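Local structure of putative iron-uptake ABC transport system,periplasmic iron-binding protein (Campylobacter jejuni, 3E13) at residues I18-I28 against A249-M257; E3-Y12 against S51-A59. The protein binds a single ferric ion and probably delivers it, as a periplasmic solute-binding protein, to an ABC transporter for iron uptake. All blocks are in the same frame, centred on the assembly; numbering follows the deposited sequence.

Contact 1 of 2, residues I18-I28 against A249-M257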
# COMPACT_ATOMS: atom_id res chain seq x y z
N ILE A 18 1.64 15.10 -10.14
CA ILE A 18 1.52 15.79 -8.86
C ILE A 18 2.76 16.62 -8.59
O ILE A 18 2.67 17.75 -8.15
CB ILE A 18 1.24 14.74 -7.71
CG1 ILE A 18 -0.15 14.11 -7.95
CG2 ILE A 18 1.48 15.34 -6.36
CD1 ILE A 18 -0.49 12.98 -7.05
N ILE A 19 3.92 16.07 -8.90
CA ILE A 19 5.15 16.73 -8.62
C ILE A 19 5.28 17.97 -9.52
O ILE A 19 5.68 19.02 -9.05
CB ILE A 19 6.34 15.74 -8.75
CG1 ILE A 19 6.36 14.79 -7.51
CG2 ILE A 19 7.64 16.50 -8.93
CD1 ILE A 19 7.14 13.52 -7.74
N LYS A 20 4.90 17.84 -10.78
CA LYS A 20 4.92 18.98 -11.71
C LYS A 20 4.04 20.08 -11.22
O LYS A 20 4.44 21.27 -11.22
CB LYS A 20 4.44 18.53 -13.09
CG LYS A 20 5.49 17.87 -13.94
CD LYS A 20 5.05 17.92 -15.42
CE LYS A 20 5.14 16.56 -16.09
NZ LYS A 20 5.03 16.71 -17.57
N LYS A 21 2.88 19.71 -10.71
CA LYS A 21 2.00 20.72 -10.15
C LYS A 21 2.61 21.42 -8.95
O LYS A 21 2.43 22.62 -8.82
CB LYS A 21 0.66 20.13 -9.82
CG LYS A 21 -0.13 19.81 -11.07
CD LYS A 21 -1.38 19.10 -10.73
CE LYS A 21 -2.53 19.99 -10.78
NZ LYS A 21 -2.79 20.61 -12.16
N PHE A 22 3.36 20.71 -8.10
CA PHE A 22 4.03 21.36 -6.98
C PHE A 22 5.09 22.36 -7.47
O PHE A 22 5.23 23.49 -6.92
CB PHE A 22 4.67 20.28 -6.08
CG PHE A 22 5.36 20.82 -4.86
CD1 PHE A 22 4.62 21.27 -3.79
CD2 PHE A 22 6.75 20.93 -4.82
CE1 PHE A 22 5.23 21.81 -2.68
CE2 PHE A 22 7.38 21.45 -3.72
CZ PHE A 22 6.64 21.87 -2.66
N GLU A 23 5.86 21.93 -8.46
CA GLU A 23 6.95 22.74 -9.03
C GLU A 23 6.36 23.99 -9.63
O GLU A 23 6.87 25.11 -9.38
CB GLU A 23 7.70 21.96 -10.06
CG GLU A 23 8.56 20.84 -9.49
CD GLU A 23 9.30 20.00 -10.51
OE1 GLU A 23 10.41 19.56 -10.19
OE2 GLU A 23 8.76 19.72 -11.61
N GLU A 24 5.25 23.82 -10.35
CA GLU A 24 4.59 24.96 -10.97
C GLU A 24 4.05 25.93 -9.94
O GLU A 24 4.18 27.15 -10.13
CB GLU A 24 3.46 24.51 -11.89
CG GLU A 24 3.94 23.65 -13.03
CD GLU A 24 2.80 22.91 -13.75
OE1 GLU A 24 3.10 22.40 -14.85
OE2 GLU A 24 1.65 22.80 -13.24
N LYS A 25 3.46 25.42 -8.87
CA LYS A 25 2.86 26.24 -7.81
C LYS A 25 3.91 27.02 -7.01
O LYS A 25 3.75 28.23 -6.77
CB LYS A 25 1.98 25.39 -6.86
CG LYS A 25 1.34 26.17 -5.69
CD LYS A 25 0.60 25.30 -4.69
CE LYS A 25 -0.23 26.17 -3.68
NZ LYS A 25 -0.70 25.43 -2.41
N THR A 26 5.02 26.37 -6.66
CA THR A 26 5.95 26.91 -5.70
C THR A 26 7.28 27.44 -6.24
O THR A 26 7.99 28.16 -5.53
CB THR A 26 6.32 25.83 -4.67
OG1 THR A 26 6.99 24.76 -5.34
CG2 THR A 26 5.06 25.17 -4.04
N GLY A 27 7.63 27.04 -7.45
CA GLY A 27 8.92 27.34 -8.03
C GLY A 27 10.06 26.49 -7.48
O GLY A 27 11.23 26.73 -7.82
N ILE A 28 9.72 25.49 -6.67
CA ILE A 28 10.71 24.59 -6.07
C ILE A 28 10.98 23.45 -7.01
O ILE A 28 10.04 22.82 -7.51
CB ILE A 28 10.17 24.02 -4.71
CG1 ILE A 28 9.99 25.12 -3.67
CG2 ILE A 28 11.13 22.94 -4.16
CD1 ILE A 28 9.14 24.72 -2.49
N ALA A 249 10.31 23.58 2.43
CA ALA A 249 9.83 22.96 1.22
C ALA A 249 9.21 21.59 1.53
O ALA A 249 8.21 21.21 0.96
CB ALA A 249 10.97 22.82 0.23
N ALA A 250 9.80 20.84 2.45
CA ALA A 250 9.33 19.54 2.79
C ALA A 250 7.91 19.62 3.39
O ALA A 250 7.03 18.88 2.98
CB ALA A 250 10.28 18.86 3.75
N LYS A 251 7.72 20.55 4.29
CA LYS A 251 6.45 20.76 4.97
C LYS A 251 5.42 21.23 3.96
O LYS A 251 4.26 20.76 3.99
CB LYS A 251 6.61 21.70 6.17
CG LYS A 251 7.48 21.12 7.25
CD LYS A 251 7.71 22.02 8.43
CE LYS A 251 8.86 21.51 9.27
NZ LYS A 251 9.20 22.55 10.36
N LYS A 252 5.83 22.10 3.04
CA LYS A 252 4.94 22.58 1.98
C LYS A 252 4.47 21.43 1.10
O LYS A 252 3.28 21.33 0.73
CB LYS A 252 5.66 23.64 1.13
CG LYS A 252 5.66 25.02 1.76
CD LYS A 252 6.33 26.03 0.79
CE LYS A 252 6.10 27.47 1.25
NZ LYS A 252 6.31 27.56 2.78
N PHE A 253 5.40 20.54 0.78
CA PHE A 253 5.08 19.39 -0.04
C PHE A 253 4.11 18.45 0.66
O PHE A 253 3.18 17.93 0.02
CB PHE A 253 6.36 18.62 -0.50
CG PHE A 253 6.07 17.59 -1.49
CD1 PHE A 253 5.93 17.89 -2.83
CD2 PHE A 253 5.86 16.28 -1.08
CE1 PHE A 253 5.57 16.90 -3.76
CE2 PHE A 253 5.53 15.29 -2.00
CZ PHE A 253 5.39 15.61 -3.33
N MET A 254 4.35 18.18 1.95
CA MET A 254 3.51 17.29 2.73
C MET A 254 2.06 17.87 2.74
O MET A 254 1.10 17.13 2.47
CB MET A 254 4.10 17.15 4.13
CG MET A 254 5.38 16.34 4.15
SD MET A 254 6.27 16.46 5.68
CE MET A 254 5.32 15.37 6.71
N GLU A 255 1.94 19.18 2.97
CA GLU A 255 0.62 19.82 2.97
C GLU A 255 -0.01 19.77 1.59
O GLU A 255 -1.23 19.53 1.47
CB GLU A 255 0.72 21.25 3.51
CG GLU A 255 1.07 21.28 4.99
CD GLU A 255 1.24 22.66 5.57
OE1 GLU A 255 1.18 23.70 4.81
OE2 GLU A 255 1.35 22.74 6.82
N PHE A 256 0.78 19.98 0.55
CA PHE A 256 0.30 19.95 -0.81
C PHE A 256 -0.32 18.56 -1.14
O PHE A 256 -1.33 18.46 -1.84
CB PHE A 256 1.47 20.28 -1.74
CG PHE A 256 1.12 20.39 -3.19
CD1 PHE A 256 0.41 21.48 -3.66
CD2 PHE A 256 1.51 19.40 -4.09
CE1 PHE A 256 0.11 21.61 -5.03
CE2 PHE A 256 1.18 19.54 -5.47
CZ PHE A 256 0.47 20.64 -5.90
N MET A 257 0.26 17.49 -0.61
CA MET A 257 -0.27 16.15 -0.86
C MET A 257 -1.67 15.95 -0.27
O MET A 257 -2.40 15.10 -0.75
CB MET A 257 0.65 15.09 -0.29
CG MET A 257 2.00 14.92 -1.02
SD MET A 257 1.88 14.73 -2.77
CE MET A 257 0.92 13.26 -2.85

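Contact 2 of 2, residues E3-Y12 against S51-A59. With FE (Fe (III) ion), chain B.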
# COMPACT_ATOMS: atom_id res chain seq x y z
N GLU A 3 15.27 23.71 -3.88
CA GLU A 3 15.26 22.28 -4.22
C GLU A 3 14.51 21.49 -3.10
O GLU A 3 14.40 21.93 -1.94
CB GLU A 3 16.69 21.72 -4.34
CG GLU A 3 17.37 21.79 -5.72
CD GLU A 3 18.58 20.85 -5.80
OE1 GLU A 3 19.22 20.69 -4.74
OE2 GLU A 3 18.87 20.26 -6.89
N LEU A 4 13.99 20.33 -3.48
CA LEU A 4 13.35 19.39 -2.54
C LEU A 4 13.70 17.98 -2.98
O LEU A 4 13.48 17.62 -4.10
CB LEU A 4 11.82 19.59 -2.49
CG LEU A 4 11.14 18.58 -1.56
CD1 LEU A 4 11.41 18.88 -0.09
CD2 LEU A 4 9.65 18.61 -1.86
N ASN A 5 14.31 17.21 -2.09
CA ASN A 5 14.79 15.88 -2.41
C ASN A 5 13.86 14.78 -1.85
O ASN A 5 13.72 14.66 -0.64
CB ASN A 5 16.19 15.74 -1.84
CG ASN A 5 17.18 16.73 -2.51
OD1 ASN A 5 17.21 16.81 -3.74
ND2 ASN A 5 17.95 17.44 -1.72
N ILE A 6 13.16 14.08 -2.74
CA ILE A 6 12.19 13.06 -2.36
C ILE A 6 12.75 11.67 -2.66
O ILE A 6 13.15 11.42 -3.78
CB ILE A 6 10.89 13.27 -3.16
CG1 ILE A 6 10.32 14.64 -2.81
CG2 ILE A 6 9.93 12.10 -2.91
CD1 ILE A 6 8.95 14.95 -3.43
N TYR A 7 12.77 10.82 -1.64
CA TYR A 7 13.03 9.40 -1.76
C TYR A 7 11.65 8.71 -1.67
O TYR A 7 11.01 8.78 -0.64
CB TYR A 7 13.91 8.92 -0.60
CG TYR A 7 15.41 9.19 -0.72
CD1 TYR A 7 15.90 10.14 -1.58
CD2 TYR A 7 16.28 8.58 0.13
CE1 TYR A 7 17.31 10.42 -1.65
CE2 TYR A 7 17.66 8.83 0.07
CZ TYR A 7 18.16 9.76 -0.79
OH TYR A 7 19.53 10.05 -0.79
N SER A 8 11.24 8.05 -2.74
CA SER A 8 9.90 7.49 -2.85
C SER A 8 9.85 6.04 -3.23
O SER A 8 10.48 5.61 -4.20
CB SER A 8 9.08 8.28 -3.86
OG SER A 8 7.79 7.66 -4.00
N ALA A 9 9.12 5.26 -2.43
CA ALA A 9 8.84 3.88 -2.72
C ALA A 9 7.46 3.69 -3.37
O ALA A 9 7.03 2.58 -3.55
CB ALA A 9 8.99 3.01 -1.46
N ARG A 10 6.79 4.80 -3.69
CA ARG A 10 5.64 4.75 -4.59
C ARG A 10 6.15 4.38 -6.01
O ARG A 10 7.37 4.33 -6.26
CB ARG A 10 4.86 6.07 -4.56
CG ARG A 10 4.00 6.17 -3.33
CD ARG A 10 3.24 7.48 -3.21
NE ARG A 10 2.34 7.75 -4.33
CZ ARG A 10 1.01 7.40 -4.36
NH1 ARG A 10 0.42 6.75 -3.35
NH2 ARG A 10 0.28 7.76 -5.42
N HIS A 11 5.25 4.03 -6.91
CA HIS A 11 5.63 3.46 -8.19
C HIS A 11 4.53 3.71 -9.22
O HIS A 11 4.05 2.77 -9.89
CB HIS A 11 5.93 1.96 -7.98
CG HIS A 11 5.01 1.31 -6.98
ND1 HIS A 11 5.32 1.20 -5.64
CD2 HIS A 11 3.77 0.77 -7.12
CE1 HIS A 11 4.30 0.62 -5.00
NE2 HIS A 11 3.36 0.33 -5.89
N TYR A 12 4.14 4.98 -9.32
CA TYR A 12 2.97 5.39 -10.08
C TYR A 12 3.24 6.57 -10.99
O TYR A 12 3.89 7.55 -10.61
CB TYR A 12 1.84 5.78 -9.13
CG TYR A 12 1.58 4.75 -8.06
CD1 TYR A 12 1.85 5.02 -6.72
CD2 TYR A 12 1.18 3.47 -8.38
CE1 TYR A 12 1.66 4.10 -5.73
CE2 TYR A 12 1.00 2.54 -7.39
CZ TYR A 12 1.21 2.83 -6.08
OH TYR A 12 1.01 1.82 -5.16
N SER A 51 22.51 12.69 4.42
CA SER A 51 21.64 12.43 3.30
C SER A 51 21.10 13.75 2.74
O SER A 51 20.73 14.64 3.50
CB SER A 51 20.45 11.60 3.72
OG SER A 51 19.73 11.20 2.58
N PRO A 52 21.04 13.87 1.43
CA PRO A 52 20.33 15.02 0.83
C PRO A 52 18.81 14.89 1.00
O PRO A 52 18.11 15.86 0.77
CB PRO A 52 20.67 14.95 -0.65
CG PRO A 52 21.64 13.83 -0.84
CD PRO A 52 21.68 13.02 0.42
N ALA A 53 18.31 13.68 1.28
CA ALA A 53 16.84 13.52 1.39
C ALA A 53 16.20 14.53 2.28
O ALA A 53 16.66 14.83 3.40
CB ALA A 53 16.50 12.11 1.88
N ASP A 54 15.03 15.03 1.84
CA ASP A 54 14.13 15.82 2.64
C ASP A 54 12.83 15.08 3.01
O ASP A 54 12.26 15.34 4.06
CB ASP A 54 13.70 17.07 1.87
CG ASP A 54 14.85 17.99 1.56
OD1 ASP A 54 15.48 18.47 2.53
OD2 ASP A 54 15.19 18.22 0.40
N ILE A 55 12.42 14.15 2.16
CA ILE A 55 11.11 13.50 2.24
C ILE A 55 11.30 12.01 1.93
O ILE A 55 12.02 11.63 0.99
CB ILE A 55 10.11 14.16 1.23
CG1 ILE A 55 9.72 15.58 1.68
CG2 ILE A 55 8.93 13.25 0.94
CD1 ILE A 55 8.70 15.63 2.77
N PHE A 56 10.56 11.20 2.70
CA PHE A 56 10.41 9.78 2.45
C PHE A 56 8.93 9.52 2.19
O PHE A 56 8.10 9.83 3.00
CB PHE A 56 10.93 8.97 3.68
CG PHE A 56 10.90 7.44 3.50
CD1 PHE A 56 11.28 6.85 2.28
CD2 PHE A 56 10.53 6.60 4.55
CE1 PHE A 56 11.24 5.48 2.09
CE2 PHE A 56 10.55 5.22 4.39
CZ PHE A 56 10.91 4.65 3.16
N ILE A 57 8.61 8.99 1.03
CA ILE A 57 7.24 8.59 0.68
C ILE A 57 7.19 7.07 0.50
O ILE A 57 8.08 6.47 -0.13
CB ILE A 57 6.75 9.25 -0.65
CG1 ILE A 57 7.03 10.71 -0.67
CG2 ILE A 57 5.22 9.02 -0.78
CD1 ILE A 57 6.58 11.41 -1.98
N THR A 58 6.18 6.43 1.09
CA THR A 58 5.99 4.97 0.97
C THR A 58 4.61 4.67 0.45
O THR A 58 3.73 5.55 0.36
CB THR A 58 6.09 4.26 2.32
OG1 THR A 58 4.92 4.60 3.08
CG2 THR A 58 7.33 4.66 3.11
N ALA A 59 4.42 3.40 0.11
CA ALA A 59 3.13 2.87 -0.22
C ALA A 59 2.69 1.88 0.88
O ALA A 59 1.98 0.91 0.64
CB ALA A 59 3.21 2.18 -1.58
FE FE B . 1.32 -0.10 -5.19

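Contact 1 of 2, residues I18-I28 against A249-M257
Phe22 of helix 14-26 meets Phe253 and Phe256 of helix 247-257 in an aromatic cluster that joins two helices on one side of the sheet of this periplasmic binding-protein fold. The segment axes cross at 124° and come no closer than 11.1 Å, a separation filled by whole rings.

The ring contacts are edge-to-face and run in sequence. Phe253 turns its edge to the face of Phe22, its CD1 lying 3.5 Å above the ring plane near the centre, with the two planes at 81°. Phe253 CB adds a CH-pi contact over the Phe22 ring. Phe22 in turn presents its edge to the face of Phe256, centroids 5.3 Å apart. Phe22 has CG anti to its own backbone N (chi1 -178°), which carries the ring across to the partner helix.

Knobs-into-holes packing works in both directions. Phe22 fits among Ala249, Lys252, Phe253 and Phe256, while Phe256 enters the hole formed by Ile18, Lys21, Phe22 and Lys25. The extended Lys25 chain runs past the Phe256 ring in the opposite direction, bringing CD to 3.7 Å from Phe256 CE1. Lys21 lines this hole with its backbone C and CB; its NZ turns off to a salt bridge with Glu261.

Aliphatic contacts close the ends. Ile18 CG2 touches Met257 SD, and Ile28 CD1 reaches Ala249 CB at 3.8 Å. Ile18 and Phe256 also pack on Ile262 of helix 260-268.

Helix 14-26 ends in a side-chain-bonded turn. Thr26 OG1 lies toward the rim of the Phe22 face opposite Phe253, donates to Phe22 O at 2.7 Å, and accepts from Ile28 N at 3.1 Å in an ST turn.

Contact 2 of 2, residues E3-Y12 against S51-A59
Strands 3-8 and 55-58 run parallel, pairing Ile6, Tyr7 and Ser8 with Ile55, Phe56 and Ile57, and the bonds alternate through Tyr7 N to Ile55 O, Ile57 N to Tyr7 O and Ala9 N to Ile57 O. At the start, Asn5 O accepts from both Asp54 N and Ile55 N, while Asp54 OD2 takes Asn5 N on its anti lone pair at 2.8 Å. The Asn5 amide lies almost parallel to that carboxylate; its ND2 donates to Pro52 O from above the carbonyl plane, and its OD1 is hydrogen-bonded by Asn31 ND2.

Beside Tyr7, Ala53 CB sits 3.7 Å above the ring centre, a CH-pi contact; Tyr7 OH bonds to Glu47. Ile6 CG2 meets Ile57 CD1 at 3.5 Å on the other face of the sheet, and Arg10 CD packs on Ile57 CG2 before its guanidinium reaches Asp15 and Glu272.

Beyond the strand, His11 ND1 donates to Ala9 O at 3.0 Å, which helps to orient the imidazole with NE2 2.2 Å from the iron. Tyr12 OH binds at 1.9 Å, and Tyr143, Tyr199 and Tyr200 complete the site: four tyrosine oxygens, probably phenolates, suit a hard ferric ion.

How the contacts relate
Strand 3-8 leads through the iron-binding turn directly into helix 14-26, so one continuous piece of chain serves contact 2 and then contact 1. Their centres lie 13 Å apart, and helix 247-257, one half of contact 1, packs directly onto the strands of contact 2: Phe253 CB touches Leu4 CD2 at 3.6 Å, Phe253 CZ meets Ile6 CD1 at 3.6 Å, and Ala250 O lies 3.7 Å from Ile55 CD1. Phe253 thus joins the aromatic cluster to the Leu4 and Ile6 side chains of the sheet. The iron is bound directly from contact 2, whereas contact 1 stands back, the Ile18 side chain about 13 Å from the metal.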